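PDB 5NNY: WipB from Legionella pneumophila, which is a translocated effector whose phosphatase domain, the part described here, removes phosphate from phosphoserine and phosphothreonine and which targets the host lysosomal nutrient-sensing machinery. Local coordinates for residues 195-200 and 235-240; 145-150 and 176-181; 26-31 and 113-118; 39-44 and 73-78; 222-227 and 257-262. One frame throughout, in Å; residues are numbered along the deposited sequence.

Interaction 1 of 5, residues 195-200 and 235-240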
# COMPACT_ATOMS: atom_id res chain seq x y z
N TYR A 195 -9.10 -3.57 11.61
CA TYR A 195 -10.02 -4.55 12.18
C TYR A 195 -11.46 -4.30 11.73
O TYR A 195 -11.84 -3.20 11.32
CB TYR A 195 -9.95 -4.55 13.72
CG TYR A 195 -10.37 -3.24 14.33
CD1 TYR A 195 -11.71 -2.93 14.51
CD2 TYR A 195 -9.42 -2.30 14.72
CE1 TYR A 195 -12.10 -1.73 15.04
CE2 TYR A 195 -9.79 -1.09 15.25
CZ TYR A 195 -11.13 -0.82 15.42
OH TYR A 195 -11.50 0.39 15.95
N SER A 196 -12.26 -5.36 11.83
CA SER A 196 -13.71 -5.28 11.78
C SER A 196 -14.23 -5.84 13.09
O SER A 196 -13.84 -6.95 13.49
CB SER A 196 -14.28 -6.07 10.60
OG SER A 196 -15.70 -6.05 10.64
N LEU A 197 -15.06 -5.08 13.78
CA LEU A 197 -15.44 -5.42 15.15
C LEU A 197 -16.94 -5.67 15.25
O LEU A 197 -17.74 -4.95 14.68
CB LEU A 197 -15.02 -4.28 16.10
CG LEU A 197 -15.43 -4.32 17.57
CD1 LEU A 197 -14.65 -5.37 18.36
CD2 LEU A 197 -15.24 -2.94 18.17
N ASP A 198 -17.30 -6.72 16.01
CA ASP A 198 -18.69 -7.06 16.31
C ASP A 198 -18.81 -7.00 17.82
O ASP A 198 -18.58 -8.00 18.52
CB ASP A 198 -19.05 -8.45 15.76
CG ASP A 198 -20.50 -8.82 15.98
OD1 ASP A 198 -21.17 -8.16 16.81
OD2 ASP A 198 -20.96 -9.77 15.32
N PRO A 199 -19.16 -5.84 18.38
CA PRO A 199 -19.16 -5.71 19.85
C PRO A 199 -20.14 -6.65 20.54
O PRO A 199 -19.84 -7.16 21.63
CB PRO A 199 -19.54 -4.24 20.08
CG PRO A 199 -19.33 -3.57 18.76
CD PRO A 199 -19.58 -4.60 17.71
N ASP A 200 -21.30 -6.91 19.94
CA ASP A 200 -22.30 -7.75 20.60
C ASP A 200 -21.81 -9.18 20.75
O ASP A 200 -22.10 -9.85 21.74
CB ASP A 200 -23.62 -7.73 19.82
CG ASP A 200 -24.43 -6.46 20.06
OD1 ASP A 200 -23.97 -5.58 20.82
OD2 ASP A 200 -25.54 -6.35 19.48
N ASP A 235 -11.91 -3.78 23.57
CA ASP A 235 -10.69 -3.21 24.13
C ASP A 235 -9.52 -3.35 23.16
O ASP A 235 -8.68 -2.45 23.03
CB ASP A 235 -10.35 -3.88 25.46
CG ASP A 235 -10.58 -2.96 26.64
OD1 ASP A 235 -11.18 -1.88 26.43
OD2 ASP A 235 -10.16 -3.30 27.77
N LEU A 236 -9.43 -4.49 22.47
CA LEU A 236 -8.36 -4.68 21.50
C LEU A 236 -8.49 -3.68 20.36
O LEU A 236 -7.49 -3.12 19.89
CB LEU A 236 -8.38 -6.11 20.97
CG LEU A 236 -7.15 -6.50 20.13
CD1 LEU A 236 -5.88 -6.52 20.97
CD2 LEU A 236 -7.37 -7.84 19.42
N ALA A 237 -9.72 -3.45 19.91
CA ALA A 237 -9.97 -2.45 18.88
C ALA A 237 -9.53 -1.08 19.35
O ALA A 237 -8.96 -0.30 18.58
CB ALA A 237 -11.46 -2.45 18.52
N LYS A 238 -9.77 -0.76 20.62
CA LYS A 238 -9.32 0.52 21.15
C LYS A 238 -7.80 0.61 21.14
O LYS A 238 -7.22 1.66 20.82
CB LYS A 238 -9.86 0.72 22.56
CG LYS A 238 -9.01 1.63 23.43
N THR A 239 -7.13 -0.50 21.45
CA THR A 239 -5.67 -0.53 21.39
C THR A 239 -5.18 -0.33 19.96
O THR A 239 -4.18 0.36 19.73
CB THR A 239 -5.16 -1.86 21.95
OG1 THR A 239 -5.63 -2.01 23.29
CG2 THR A 239 -3.61 -1.93 21.92
N ILE A 240 -5.87 -0.93 18.99
CA ILE A 240 -5.42 -0.84 17.60
C ILE A 240 -5.59 0.59 17.10
O ILE A 240 -4.71 1.15 16.44
CB ILE A 240 -6.16 -1.87 16.73
CG1 ILE A 240 -5.76 -3.30 17.13
CG2 ILE A 240 -5.92 -1.65 15.23
CD1 ILE A 240 -6.62 -4.38 16.44
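In the phosphoesterase fold of WipB a long helix packs against the mixed beta sheet, and at this sheet-helix layer Y195 of strand 190-198 meets A237 and I240 of helix 233-253, and L197 meets A237. The short strand and helix segments run nearly antiparallel, at 152°, with their axes 9.6 Å apart at the closest point. Y195 and L197, two positions apart on the strand, both point toward the helix. The tyrosine ring carries most of the contact. Its chi1 of 63° sets CG between the backbone N and the carbonyl carbon, and the ring is thereby presented to A237. A237 CB sits over one ring face in a CH-pi contact, 3.7 Å from the centroid and 21° off the normal, displaced toward the rim on the CE1-CZ side. I240 approaches differently, coming in at the ring edge with CG2 near the ring plane, 3.6 Å from Y195 CD2. One turn of helix thus offers a methyl to the face and a branched side chain to the edge, which would limit rotation of the ring. The hydroxyl is held farther along the same helix, by a hydrogen bond between Y195 OH and D241 OD1, while I204 of strand 203-208 also touches the tyrosine side chain. L197 extends the apolar patch toward A233 and V234, with L197 CD2 3.8 Å from A237 CB.

Interaction 2 of 5, residues 145-150 and 176-181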
# COMPACT_ATOMS: atom_id res chain seq x y z
N ASN A 145 16.21 15.84 -3.83
CA ASN A 145 15.01 16.02 -4.65
C ASN A 145 14.93 14.96 -5.74
O ASN A 145 14.82 15.25 -6.94
CB ASN A 145 14.95 17.44 -5.23
CG ASN A 145 14.53 18.46 -4.19
OD1 ASN A 145 14.95 18.42 -3.04
ND2 ASN A 145 13.68 19.39 -4.61
N LYS A 146 14.99 13.71 -5.30
CA LYS A 146 14.80 12.53 -6.13
C LYS A 146 14.14 11.47 -5.28
O LYS A 146 14.37 11.40 -4.07
CB LYS A 146 16.14 12.02 -6.67
CG LYS A 146 16.06 11.21 -7.95
CD LYS A 146 17.49 10.89 -8.43
CE LYS A 146 17.53 10.10 -9.74
NZ LYS A 146 17.40 8.63 -9.53
N LEU A 147 13.29 10.66 -5.91
CA LEU A 147 12.65 9.53 -5.23
C LEU A 147 13.54 8.31 -5.42
O LEU A 147 13.64 7.78 -6.52
CB LEU A 147 11.25 9.27 -5.81
CG LEU A 147 10.24 10.41 -5.70
CD1 LEU A 147 9.00 10.10 -6.55
CD2 LEU A 147 9.84 10.61 -4.25
N VAL A 148 14.18 7.85 -4.33
CA VAL A 148 15.08 6.72 -4.43
C VAL A 148 14.96 5.90 -3.16
O VAL A 148 14.64 6.42 -2.08
CB VAL A 148 16.57 7.12 -4.67
CG1 VAL A 148 16.82 7.57 -6.13
CG2 VAL A 148 16.99 8.20 -3.69
N ALA A 149 15.24 4.61 -3.29
CA ALA A 149 15.24 3.73 -2.13
C ALA A 149 16.14 2.55 -2.43
O ALA A 149 15.66 1.45 -2.71
CB ALA A 149 13.82 3.28 -1.78
N LYS A 150 17.45 2.78 -2.42
CA LYS A 150 18.37 1.78 -2.97
C LYS A 150 18.43 0.52 -2.11
O LYS A 150 18.40 -0.60 -2.64
CB LYS A 150 19.76 2.39 -3.13
CG LYS A 150 20.70 1.53 -3.95
CD LYS A 150 21.99 2.27 -4.25
CE LYS A 150 22.69 2.72 -2.97
NZ LYS A 150 22.89 1.58 -2.01
N GLU A 176 6.46 16.61 -8.13
CA GLU A 176 5.47 17.31 -7.32
C GLU A 176 4.11 16.61 -7.35
O GLU A 176 3.43 16.52 -6.32
CB GLU A 176 5.31 18.78 -7.74
CG GLU A 176 6.61 19.67 -7.86
CD GLU A 176 7.69 19.52 -6.74
OE1 GLU A 176 8.74 20.19 -6.87
OE2 GLU A 176 7.52 18.78 -5.76
N GLU A 177 3.69 16.10 -8.51
CA GLU A 177 2.43 15.37 -8.57
C GLU A 177 2.49 14.12 -7.69
O GLU A 177 1.57 13.86 -6.90
CB GLU A 177 2.09 14.97 -10.01
CG GLU A 177 0.91 14.02 -10.10
CD GLU A 177 0.20 14.03 -11.45
OE1 GLU A 177 0.88 13.99 -12.51
OE2 GLU A 177 -1.06 14.07 -11.44
N VAL A 178 3.57 13.35 -7.81
CA VAL A 178 3.69 12.12 -7.03
C VAL A 178 3.69 12.44 -5.54
O VAL A 178 2.98 11.80 -4.74
CB VAL A 178 4.96 11.35 -7.43
CG1 VAL A 178 5.15 10.12 -6.53
CG2 VAL A 178 4.88 10.94 -8.88
N LEU A 179 4.49 13.44 -5.15
CA LEU A 179 4.57 13.82 -3.74
C LEU A 179 3.25 14.38 -3.23
O LEU A 179 2.86 14.10 -2.09
CB LEU A 179 5.70 14.84 -3.53
CG LEU A 179 7.12 14.27 -3.66
CD1 LEU A 179 8.15 15.40 -3.82
CD2 LEU A 179 7.43 13.35 -2.45
N ASN A 180 2.53 15.15 -4.05
CA ASN A 180 1.23 15.62 -3.59
C ASN A 180 0.30 14.46 -3.29
O ASN A 180 -0.39 14.44 -2.27
CB ASN A 180 0.58 16.56 -4.60
CG ASN A 180 -0.84 16.96 -4.19
OD1 ASN A 180 -1.04 17.88 -3.40
ND2 ASN A 180 -1.82 16.24 -4.71
N ILE A 181 0.25 13.46 -4.18
CA ILE A 181 -0.61 12.31 -3.94
C ILE A 181 -0.14 11.55 -2.70
O ILE A 181 -0.95 11.11 -1.88
CB ILE A 181 -0.65 11.40 -5.19
CG1 ILE A 181 -1.26 12.16 -6.37
CG2 ILE A 181 -1.48 10.13 -4.94
CD1 ILE A 181 -1.31 11.35 -7.65
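L147 lies in the loop between helices 128-138 and 150-153 and points its side chain at helix 175-186, where two consecutive residues receive its two methyl groups. E177, near the start of residues 176-181, makes a salt bridge through OE2 with K110 and a hydrogen bond through OE1 with Y106, tying the helix to helix 105-117. V178 follows and points toward the loop. Its chi1 of 175° puts CG1 anti to the backbone N, and V178 CG1 lies 3.9 Å from L147 CD1, the two side chains meeting at a slant. L179 sets out across the direction of the loop, but its outer end swings back, and L179 CD2 comes within 4.1 Å of L147 CD2; here the leucines run past each other in opposite senses. I181, a turn beyond E177, faces L109, K110 and Q113 of helix 105-117, so successive faces of the helix serve different neighbours. The leucine fork therefore straddles adjacent helix positions, one methyl to each, at ordinary van der Waals distances and without any hydrogen bond across the contact. F140 touches both L147 and L179, I168 touches L147 and V178, and the backbone oxygen of L147 accepts a hydrogen bond from Q165 NE2. The arrangement is that of a small hydrophobic core in a helical part of the phosphatase domain, to which an irregular loop contributes one leucine.

Interaction 3 of 5, residues 26-31 and 113-118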
# COMPACT_ATOMS: atom_id res chain seq x y z
N GLY A 26 -19.02 -2.60 -7.16
CA GLY A 26 -19.91 -1.46 -7.10
C GLY A 26 -19.35 -0.23 -6.44
O GLY A 26 -20.11 0.59 -5.91
N ILE A 27 -18.02 -0.05 -6.46
CA ILE A 27 -17.47 1.21 -5.97
C ILE A 27 -17.48 2.27 -7.07
O ILE A 27 -17.72 3.45 -6.79
CB ILE A 27 -16.05 1.01 -5.42
CG1 ILE A 27 -16.03 -0.12 -4.40
CG2 ILE A 27 -15.54 2.32 -4.82
CD1 ILE A 27 -16.80 0.23 -3.15
N ILE A 28 -17.15 1.90 -8.31
CA ILE A 28 -17.01 2.89 -9.38
C ILE A 28 -17.82 2.46 -10.58
O ILE A 28 -18.07 1.27 -10.82
CB ILE A 28 -15.55 3.11 -9.82
CG1 ILE A 28 -14.99 1.85 -10.45
CG2 ILE A 28 -14.69 3.58 -8.65
CD1 ILE A 28 -13.55 1.99 -10.95
N ALA A 29 -18.21 3.46 -11.37
CA ALA A 29 -18.81 3.26 -12.68
C ALA A 29 -17.88 3.80 -13.75
O ALA A 29 -17.29 4.87 -13.60
CB ALA A 29 -20.18 3.94 -12.77
N ILE A 30 -17.74 3.03 -14.82
CA ILE A 30 -16.91 3.38 -15.97
C ILE A 30 -17.54 2.69 -17.16
O ILE A 30 -18.02 1.56 -17.04
CB ILE A 30 -15.43 2.96 -15.77
CG1 ILE A 30 -14.52 3.48 -16.90
CG2 ILE A 30 -15.30 1.44 -15.71
CD1 ILE A 30 -13.05 3.02 -16.75
N SER A 31 -17.59 3.38 -18.28
CA SER A 31 -18.23 2.81 -19.45
C SER A 31 -17.43 1.61 -19.95
O SER A 31 -16.22 1.50 -19.72
CB SER A 31 -18.37 3.85 -20.56
OG SER A 31 -17.11 4.24 -21.11
N GLN A 113 -6.15 8.64 -5.89
CA GLN A 113 -6.52 10.05 -5.81
C GLN A 113 -7.99 10.28 -6.16
O GLN A 113 -8.70 11.03 -5.48
CB GLN A 113 -5.62 10.86 -6.74
CG GLN A 113 -5.81 12.37 -6.68
CD GLN A 113 -4.82 13.05 -7.61
OE1 GLN A 113 -4.66 12.63 -8.75
NE2 GLN A 113 -4.12 14.07 -7.11
N ALA A 114 -8.48 9.62 -7.22
CA ALA A 114 -9.89 9.74 -7.58
C ALA A 114 -10.80 9.14 -6.51
O ALA A 114 -11.85 9.70 -6.19
CB ALA A 114 -10.15 9.05 -8.92
N LEU A 115 -10.41 8.00 -5.93
CA LEU A 115 -11.18 7.44 -4.83
C LEU A 115 -11.31 8.44 -3.69
O LEU A 115 -12.41 8.69 -3.18
CB LEU A 115 -10.53 6.14 -4.35
CG LEU A 115 -10.71 4.93 -5.26
CD1 LEU A 115 -9.87 3.74 -4.79
CD2 LEU A 115 -12.20 4.54 -5.36
N TYR A 116 -10.19 9.07 -3.33
CA TYR A 116 -10.20 10.02 -2.21
C TYR A 116 -11.01 11.27 -2.57
O TYR A 116 -11.88 11.70 -1.80
CB TYR A 116 -8.75 10.36 -1.84
CG TYR A 116 -8.59 11.62 -0.99
CD1 TYR A 116 -8.85 11.59 0.38
CD2 TYR A 116 -8.17 12.82 -1.56
CE1 TYR A 116 -8.70 12.72 1.16
CE2 TYR A 116 -8.01 13.97 -0.78
CZ TYR A 116 -8.28 13.90 0.58
OH TYR A 116 -8.13 15.02 1.37
N ASP A 117 -10.75 11.85 -3.74
CA ASP A 117 -11.39 13.10 -4.13
C ASP A 117 -12.90 12.95 -4.24
O ASP A 117 -13.63 13.93 -4.04
CB ASP A 117 -10.81 13.60 -5.44
CG ASP A 117 -11.35 14.96 -5.84
OD1 ASP A 117 -11.21 15.90 -5.03
OD2 ASP A 117 -11.91 15.08 -6.95
N GLN A 118 -13.40 11.76 -4.56
CA GLN A 118 -14.84 11.55 -4.67
C GLN A 118 -15.44 10.87 -3.45
O GLN A 118 -16.60 10.43 -3.52
CB GLN A 118 -15.14 10.74 -5.93
CG GLN A 118 -14.70 11.45 -7.21
CD GLN A 118 -15.16 10.72 -8.45
OE1 GLN A 118 -16.33 10.31 -8.54
NE2 GLN A 118 -14.26 10.56 -9.41
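I27 and I28, at the start of the small two-stranded antiparallel sheet formed by 28-29 and 83-84, meet L115 of helix 105-117. I27 N closes, by its bond to L22 O, the Schellman motif that ends helix 15-24, in which G26, with positive phi, is the C-prime residue. The two isoleucines adopt different conformations. I27 has CG1 anti to the carbonyl carbon, chi1 -52°, which leaves CG2 anti to the backbone N; I28, at 66°, takes the less common setting in which CG1 lies between the backbone N and the carbonyl carbon. Both nevertheless present CG2 to the same methyl, L115 CD2. The leucine leaves its helix at an angle to the contact, and only its outer end turns toward the isoleucines, crossing the I27 side chain at roughly a right angle. F18, I84 and A120 also touch L115, making this a buried apolar junction between helix and small sheet. L115 CD2 lies 4.0 Å from I27 CG2 and 4.2 Å from I28 CG2.

Interaction 4 of 5, residues 39-44 and 73-78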
# COMPACT_ATOMS: atom_id res chain seq x y z
N ALA A 39 -7.77 -1.00 -20.21
CA ALA A 39 -7.06 -2.27 -20.35
C ALA A 39 -6.03 -2.20 -21.48
O ALA A 39 -4.93 -2.75 -21.36
CB ALA A 39 -8.04 -3.42 -20.59
N GLU A 40 -6.39 -1.54 -22.59
CA GLU A 40 -5.45 -1.37 -23.70
C GLU A 40 -4.20 -0.60 -23.28
O GLU A 40 -3.08 -0.97 -23.64
CB GLU A 40 -6.12 -0.62 -24.87
CG GLU A 40 -5.27 -0.66 -26.14
CD GLU A 40 -5.98 -0.14 -27.36
OE1 GLU A 40 -7.22 0.06 -27.30
OE2 GLU A 40 -5.28 0.08 -28.37
N ILE A 41 -4.38 0.52 -22.57
CA ILE A 41 -3.22 1.28 -22.10
C ILE A 41 -2.41 0.43 -21.14
O ILE A 41 -1.18 0.38 -21.22
CB ILE A 41 -3.68 2.60 -21.45
CG1 ILE A 41 -4.14 3.61 -22.52
CG2 ILE A 41 -2.57 3.20 -20.58
CD1 ILE A 41 -4.83 4.86 -21.97
N TYR A 42 -3.09 -0.27 -20.22
CA TYR A 42 -2.39 -1.06 -19.22
C TYR A 42 -1.53 -2.14 -19.86
O TYR A 42 -0.47 -2.48 -19.32
CB TYR A 42 -3.38 -1.69 -18.21
CG TYR A 42 -2.60 -2.27 -17.07
CD1 TYR A 42 -1.99 -1.42 -16.14
CD2 TYR A 42 -2.36 -3.64 -16.96
CE1 TYR A 42 -1.19 -1.92 -15.11
CE2 TYR A 42 -1.56 -4.15 -15.93
CZ TYR A 42 -0.97 -3.28 -15.02
OH TYR A 42 -0.17 -3.77 -14.00
N THR A 43 -1.93 -2.68 -21.01
CA THR A 43 -1.18 -3.77 -21.63
C THR A 43 -0.47 -3.34 -22.90
O THR A 43 -0.13 -4.18 -23.74
CB THR A 43 -2.07 -4.99 -21.89
OG1 THR A 43 -3.15 -4.66 -22.77
CG2 THR A 43 -2.66 -5.48 -20.58
N LEU A 44 -0.23 -2.04 -23.06
CA LEU A 44 0.55 -1.55 -24.19
C LEU A 44 1.90 -2.25 -24.22
O LEU A 44 2.61 -2.23 -23.21
CB LEU A 44 0.76 -0.04 -24.10
CG LEU A 44 -0.36 0.91 -24.54
CD1 LEU A 44 -0.05 2.35 -24.14
CD2 LEU A 44 -0.55 0.80 -26.03
N LYS A 73 -1.57 11.58 -20.66
CA LYS A 73 -2.73 12.44 -20.83
C LYS A 73 -3.99 11.61 -21.08
O LYS A 73 -5.05 11.92 -20.54
CB LYS A 73 -2.48 13.47 -21.94
CG LYS A 73 -2.53 12.93 -23.34
CD LYS A 73 -1.73 13.79 -24.30
CE LYS A 73 -2.23 15.22 -24.35
NZ LYS A 73 -1.75 15.91 -25.58
N GLN A 74 -3.88 10.53 -21.86
CA GLN A 74 -5.07 9.73 -22.10
C GLN A 74 -5.47 8.95 -20.85
O GLN A 74 -6.67 8.81 -20.56
CB GLN A 74 -4.90 8.77 -23.29
CG GLN A 74 -6.28 8.13 -23.59
CD GLN A 74 -6.34 7.13 -24.72
OE1 GLN A 74 -5.34 6.68 -25.26
NE2 GLN A 74 -7.56 6.77 -25.09
N TYR A 75 -4.48 8.44 -20.11
CA TYR A 75 -4.80 7.77 -18.86
C TYR A 75 -5.56 8.70 -17.92
O TYR A 75 -6.57 8.32 -17.33
CB TYR A 75 -3.52 7.26 -18.18
CG TYR A 75 -3.84 6.48 -16.93
CD1 TYR A 75 -4.31 5.18 -17.01
CD2 TYR A 75 -3.75 7.07 -15.67
CE1 TYR A 75 -4.63 4.45 -15.87
CE2 TYR A 75 -4.10 6.35 -14.53
CZ TYR A 75 -4.52 5.04 -14.64
OH TYR A 75 -4.86 4.31 -13.53
N ASN A 76 -5.08 9.94 -17.78
CA ASN A 76 -5.74 10.88 -16.88
C ASN A 76 -7.11 11.29 -17.40
O ASN A 76 -8.01 11.61 -16.61
CB ASN A 76 -4.86 12.11 -16.65
CG ASN A 76 -3.64 11.81 -15.80
OD1 ASN A 76 -3.57 10.77 -15.14
ND2 ASN A 76 -2.68 12.72 -15.79
N ALA A 77 -7.30 11.30 -18.73
CA ALA A 77 -8.65 11.52 -19.28
C ALA A 77 -9.59 10.38 -18.91
O ALA A 77 -10.79 10.60 -18.68
CB ALA A 77 -8.57 11.66 -20.80
N LEU A 78 -9.08 9.14 -18.86
CA LEU A 78 -9.93 8.04 -18.42
C LEU A 78 -10.28 8.17 -16.94
O LEU A 78 -11.43 7.98 -16.55
CB LEU A 78 -9.25 6.70 -18.70
CG LEU A 78 -9.02 6.31 -20.16
CD1 LEU A 78 -8.28 4.97 -20.28
CD2 LEU A 78 -10.34 6.25 -20.93
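I41 of helix 32-42 and L78 of helix 64-79 reach toward each other tip to tip, with I41 CD1 3.8 Å from L78 CD1. The same isoleucine methyl meets Q74 on another flank. Q74 runs outward with its chain extended, CG anti to the backbone N at chi1 -172°, and passes I41 at a slant; I41 CD1 lies alongside its CB, CG and CD and reaches 3.8 Å from Q74 OE1, a van der Waals contact. Q74 and L78, one turn apart, thus both touch the isoleucine end. Y75 lies between them in sequence, and I41 CD1 is 4.0 Å from Y75 N, while the other branch, I41 CG2, comes obliquely to the tyrosine ring, 4.4 Å from Y75 CD1. F38 and F107 also meet that ring, and Y75 OH is hydrogen-bonded to F107 O. Helix 64-79, which falls in a predicted coiled-coil region, packs against both helix 32-42 and helix 105-117, which also touch each other through Y42 and F107.

Interaction 5 of 5, residues 222-227 and 257-262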
# COMPACT_ATOMS: atom_id res chain seq x y z
N ARG A 222 3.70 -1.19 22.60
CA ARG A 222 4.92 -0.81 23.31
C ARG A 222 5.78 0.13 22.48
O ARG A 222 6.28 1.14 22.99
CB ARG A 222 5.71 -2.05 23.71
CG ARG A 222 7.04 -1.73 24.36
CD ARG A 222 7.78 -2.97 24.85
NE ARG A 222 7.40 -3.36 26.20
CZ ARG A 222 6.90 -4.54 26.53
NH1 ARG A 222 6.58 -4.80 27.79
NH2 ARG A 222 6.73 -5.47 25.60
N LYS A 223 5.98 -0.19 21.20
CA LYS A 223 6.81 0.65 20.32
C LYS A 223 6.27 2.07 20.23
O LYS A 223 7.04 3.03 20.26
CB LYS A 223 6.89 0.01 18.94
CG LYS A 223 7.55 0.87 17.86
CD LYS A 223 9.03 0.62 17.81
CE LYS A 223 9.65 1.12 16.51
NZ LYS A 223 11.13 0.90 16.56
N PHE A 224 4.95 2.22 20.14
CA PHE A 224 4.31 3.53 20.01
C PHE A 224 3.91 4.15 21.34
O PHE A 224 3.34 5.24 21.35
CB PHE A 224 3.10 3.43 19.09
CG PHE A 224 3.47 3.23 17.66
CD1 PHE A 224 4.03 4.27 16.93
CD2 PHE A 224 3.30 2.00 17.05
CE1 PHE A 224 4.39 4.10 15.61
CE2 PHE A 224 3.67 1.81 15.72
CZ PHE A 224 4.21 2.87 15.00
N LYS A 225 4.21 3.47 22.46
CA LYS A 225 4.04 4.02 23.81
C LYS A 225 2.56 4.30 24.11
O LYS A 225 2.19 5.37 24.57
CB LYS A 225 4.89 5.29 24.01
CG LYS A 225 6.39 5.06 23.83
CD LYS A 225 7.21 6.34 24.00
CE LYS A 225 7.28 6.78 25.46
NZ LYS A 225 8.13 7.99 25.63
N VAL A 226 1.72 3.31 23.83
CA VAL A 226 0.30 3.40 24.13
C VAL A 226 -0.06 2.17 24.95
O VAL A 226 0.61 1.13 24.86
CB VAL A 226 -0.56 3.50 22.84
CG1 VAL A 226 -0.31 4.83 22.14
CG2 VAL A 226 -0.28 2.33 21.91
N PRO A 227 -1.11 2.26 25.77
CA PRO A 227 -1.51 1.10 26.57
C PRO A 227 -2.04 -0.03 25.71
O PRO A 227 -2.82 0.19 24.78
CB PRO A 227 -2.61 1.66 27.49
CG PRO A 227 -2.45 3.13 27.44
CD PRO A 227 -1.93 3.44 26.08
N HIS A 257 9.82 6.33 8.20
CA HIS A 257 11.09 5.67 7.91
C HIS A 257 11.96 5.49 9.16
O HIS A 257 12.92 4.72 9.11
CB HIS A 257 11.88 6.46 6.84
CG HIS A 257 12.43 7.75 7.34
ND1 HIS A 257 11.71 8.93 7.32
CD2 HIS A 257 13.64 8.06 7.86
CE1 HIS A 257 12.45 9.91 7.81
NE2 HIS A 257 13.63 9.41 8.14
N THR A 258 11.64 6.17 10.27
CA THR A 258 12.38 5.99 11.52
C THR A 258 11.88 4.78 12.32
O THR A 258 12.45 4.48 13.39
CB THR A 258 12.29 7.24 12.40
OG1 THR A 258 10.97 7.36 12.94
CG2 THR A 258 12.63 8.53 11.62
N LEU A 259 10.84 4.09 11.86
CA LEU A 259 10.28 2.98 12.63
C LEU A 259 11.00 1.65 12.40
O LEU A 259 10.56 0.64 12.96
CB LEU A 259 8.80 2.81 12.31
CG LEU A 259 7.95 4.03 12.69
CD1 LEU A 259 6.52 3.91 12.14
CD2 LEU A 259 7.90 4.19 14.22
N TYR A 260 12.09 1.64 11.63
CA TYR A 260 12.83 0.44 11.27
C TYR A 260 14.23 0.88 10.84
O TYR A 260 14.45 2.04 10.48
CB TYR A 260 12.15 -0.34 10.13
CG TYR A 260 12.01 0.51 8.87
CD1 TYR A 260 13.06 0.60 7.96
CD2 TYR A 260 10.84 1.23 8.60
CE1 TYR A 260 12.97 1.38 6.80
CE2 TYR A 260 10.73 2.01 7.43
CZ TYR A 260 11.80 2.08 6.55
OH TYR A 260 11.70 2.85 5.41
N THR A 261 15.16 -0.07 10.82
CA THR A 261 16.44 0.16 10.15
C THR A 261 16.57 -0.84 9.01
O THR A 261 15.86 -1.84 8.95
CB THR A 261 17.61 0.06 11.14
OG1 THR A 261 17.65 -1.26 11.69
CG2 THR A 261 17.44 1.05 12.27
N HIS A 262 17.47 -0.54 8.07
CA HIS A 262 17.53 -1.38 6.88
C HIS A 262 18.03 -2.79 7.18
O HIS A 262 17.67 -3.74 6.48
CB HIS A 262 18.36 -0.70 5.79
CG HIS A 262 17.69 0.51 5.20
ND1 HIS A 262 18.21 1.78 5.29
CD2 HIS A 262 16.52 0.63 4.52
CE1 HIS A 262 17.40 2.63 4.68
NE2 HIS A 262 16.36 1.96 4.21
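K223 NZ is held by a hydrogen bond to D278 O, outside the two segments, and this anchors the end of a side chain that lies near L259. The lysine lies near the end of helix 214-224. Its CG is anti to the backbone N, chi1 172°, and a bend at chi2 of 90° turns the outer chain so that NZ and CE come near L259 O. K223 NZ approaches L259 O at 3.7 Å, too long for a hydrogen bond, and K223 CE is equally near that oxygen; the ammonium, presumably charged, may add some electrostatic attraction. The aliphatic part contributes as well, with K223 CE 4.2 Å from L259 CD2. The next residue, F224, makes the apolar half of the contact. L259 points toward the helix end, and its two methyls come obliquely to the CE1 and CZ atoms of the phenyl ring: L259 CD2 is 3.8 Å from F224 CE1, and L259 CD1 is equally distant from F224 CZ. The two side chains cross at about a right angle. Just after them K225, with positive phi, forms the Schellman motif that turns the chain out of the helix. The contact joins the end of helix 214-224 to the loop between helices 233-253 and 262-270. Helix 233-253 packs on this cluster, I243 and K246 touching F224 and F247 touching L259, while V280 and V281 of helix 280-286 touch K223 and L259.

In the fold
All five contacts are without hydrogen bonds between their segments, yet they differ in place and chemistry. Interaction 1 belongs to the central mixed sheet and is only partly buried, with a tyrosine face against an alanine; interactions 2 to 5 are buried. Of these, 2 and 3 are purely aliphatic, 4 adds a glutamine chain and a tyrosine ring, and 5 combines aliphatic-aromatic packing with a lysine near a backbone oxygen. Helix 233-253 links interactions 1 and 5, whose segments touch at T239 and P227. Helix 105-117 supplies a segment to interaction 3 and flanks interactions 2 and 4; I181 meets Q113 directly. Interactions 1 and 4 lie on opposite sides of the chain's centre, about 41 Å apart between centres.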